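Local coordinates for LPP20 lipofamily protein (PDB 4KZS) that is a secreted protein of unknown function from Helicobacter pylori, whose C-terminal domain probably resembles the TolB N-terminal domain, consistent with a link to the Tol-Pal system, at residues I182-N187 with N217-D222. Numbering follows the deposited sequence.
Sequences ITFDNN and NEVFTD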
# COMPACT_ATOMS: atom_id res chain seq x y z
N ILE A 182 -10.10 4.58 22.50
CA ILE A 182 -8.87 4.43 23.26
C ILE A 182 -9.17 4.56 24.76
O ILE A 182 -9.44 5.65 25.26
CB ILE A 182 -7.78 5.42 22.82
CG1 ILE A 182 -7.34 5.12 21.39
CG2 ILE A 182 -6.59 5.39 23.77
CD1 ILE A 182 -6.27 6.05 20.85
N THR A 183 -9.14 3.42 25.45
CA THR A 183 -9.41 3.33 26.88
C THR A 183 -8.13 3.42 27.72
O THR A 183 -7.04 3.03 27.28
CB THR A 183 -10.17 2.02 27.20
OG1 THR A 183 -11.30 1.89 26.32
CG2 THR A 183 -10.68 1.99 28.64
N PHE A 184 -8.27 3.96 28.92
CA PHE A 184 -7.22 3.89 29.93
C PHE A 184 -7.69 3.31 31.29
O PHE A 184 -8.87 3.00 31.48
CB PHE A 184 -6.62 5.27 30.10
CG PHE A 184 -5.60 5.62 29.06
CD1 PHE A 184 -5.94 5.73 27.72
CD2 PHE A 184 -4.28 5.90 29.45
CE1 PHE A 184 -4.97 6.07 26.78
CE2 PHE A 184 -3.31 6.25 28.52
CZ PHE A 184 -3.66 6.34 27.18
N ASP A 185 -6.75 3.16 32.23
CA ASP A 185 -7.02 2.60 33.56
C ASP A 185 -7.52 3.63 34.58
O ASP A 185 -7.22 4.82 34.47
CB ASP A 185 -5.78 1.85 34.09
CG ASP A 185 -4.60 2.78 34.37
OD1 ASP A 185 -3.68 2.87 33.53
OD2 ASP A 185 -4.60 3.42 35.44
N ASN A 186 -8.27 3.16 35.57
CA ASN A 186 -8.83 4.00 36.64
C ASN A 186 -7.88 5.06 37.22
O ASN A 186 -8.34 6.05 37.82
CB ASN A 186 -9.68 3.14 37.59
CG ASN A 186 -11.00 2.71 36.97
OD1 ASN A 186 -11.87 3.53 36.73
ND2 ASN A 186 -11.14 1.41 36.72
N ASN A 187 -6.58 4.87 37.04
CA ASN A 187 -5.57 5.80 37.54
C ASN A 187 -4.68 6.52 36.52
O ASN A 187 -4.90 7.69 36.21
CB ASN A 187 -4.72 4.90 38.45
CG ASN A 187 -3.47 5.59 38.97
OD1 ASN A 187 -3.53 6.40 39.89
ND2 ASN A 187 -2.33 5.25 38.39
N ASN A 217 -5.44 0.38 27.76
CA ASN A 217 -4.12 0.77 28.19
C ASN A 217 -4.06 0.69 29.70
O ASN A 217 -5.09 0.74 30.39
CB ASN A 217 -3.77 2.20 27.75
CG ASN A 217 -3.33 2.27 26.30
OD1 ASN A 217 -2.12 2.35 26.01
ND2 ASN A 217 -4.29 2.30 25.39
N GLU A 218 -2.84 0.56 30.19
CA GLU A 218 -2.57 0.54 31.59
C GLU A 218 -1.15 1.09 31.46
O GLU A 218 -0.41 0.69 30.55
CB GLU A 218 -2.66 -0.85 32.23
CG GLU A 218 -4.08 -1.36 32.42
CD GLU A 218 -4.12 -2.76 32.99
OE1 GLU A 218 -3.05 -3.41 33.06
OE2 GLU A 218 -5.22 -3.22 33.37
N VAL A 219 -0.83 2.11 32.24
CA VAL A 219 0.53 2.65 32.27
C VAL A 219 0.95 2.51 33.70
O VAL A 219 0.24 2.97 34.61
CB VAL A 219 0.63 4.15 31.87
CG1 VAL A 219 2.04 4.69 32.11
CG2 VAL A 219 0.26 4.37 30.41
N PHE A 220 2.09 1.88 33.89
CA PHE A 220 2.70 1.68 35.20
C PHE A 220 3.71 2.83 35.20
O PHE A 220 3.60 3.77 35.98
CB PHE A 220 3.05 0.20 35.37
CG PHE A 220 1.85 -0.72 35.29
CD1 PHE A 220 0.85 -0.68 36.26
CD2 PHE A 220 1.73 -1.65 34.25
CE1 PHE A 220 -0.24 -1.54 36.19
CE2 PHE A 220 0.64 -2.51 34.18
CZ PHE A 220 -0.34 -2.47 35.16
N THR A 221 4.68 2.71 34.30
CA THR A 221 5.75 3.67 34.01
C THR A 221 5.97 3.59 32.50
O THR A 221 6.56 4.50 31.86
CB THR A 221 7.03 3.17 34.73
OG1 THR A 221 8.18 3.90 34.28
CG2 THR A 221 7.25 1.69 34.47
N ASP A 222 5.47 2.48 31.95
CA ASP A 222 5.58 2.15 30.56
C ASP A 222 4.40 1.23 30.18
O ASP A 222 4.09 0.28 30.91
CB ASP A 222 6.93 1.50 30.34
CG ASP A 222 8.08 2.34 30.91
OD1 ASP A 222 8.30 3.49 30.48
OD2 ASP A 222 8.77 1.84 31.80
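Two loops meet where neighbouring parallel strands of the C-terminal domain run out: 182-187 leads from strand 179-182 towards helix 190-200, while the loop segment 217-222 continues from strand 214-215. Backbone hydrogen bonding between T183 and I215 carries the parallel pairing up to the contact, and side chains take over beyond it. The main one is N217, laid against F184. Its CB sits over the centre of the F184 ring, 3.9 Å from the centroid and 2° off the ring normal, a CH-pi contact. The N217 amide continues along the same face, its plane only 12° from that of the ring, with ND2 4.1 Å from F184 CE1. This amide is held at both ends: N217 ND2 gives a weak hydrogen bond to T183 O (3.4 Å) and another weak one to I215 O, while N217 OD1 is bonded to S223 OG. L196 and Y200 of helix 190-200 also touch N217, which is buried although the contact as a whole lies near the surface. K193 of that helix makes a cation-pi contact with the F184 ring. At the edge of the ring, in its plane, lies I182 CG2; V219 CG2 approaches obliquely, 4.5 Å from F184 CE2. Further along, D185 splits its carboxylate: OD1 bridges to the other loop, OD2 braces its own. With CG set between the backbone N and carbonyl carbon (chi1 66°), the carboxylate is directed at the 218-219 backbone, with D185 OD1 beside E218 CA. D185 OD2 closes an Asx turn by accepting from N187 N (2.9 Å), and D185 OD1, met nearly along its C-O axis, accepts a hydrogen bond from V219 N (3.2 Å).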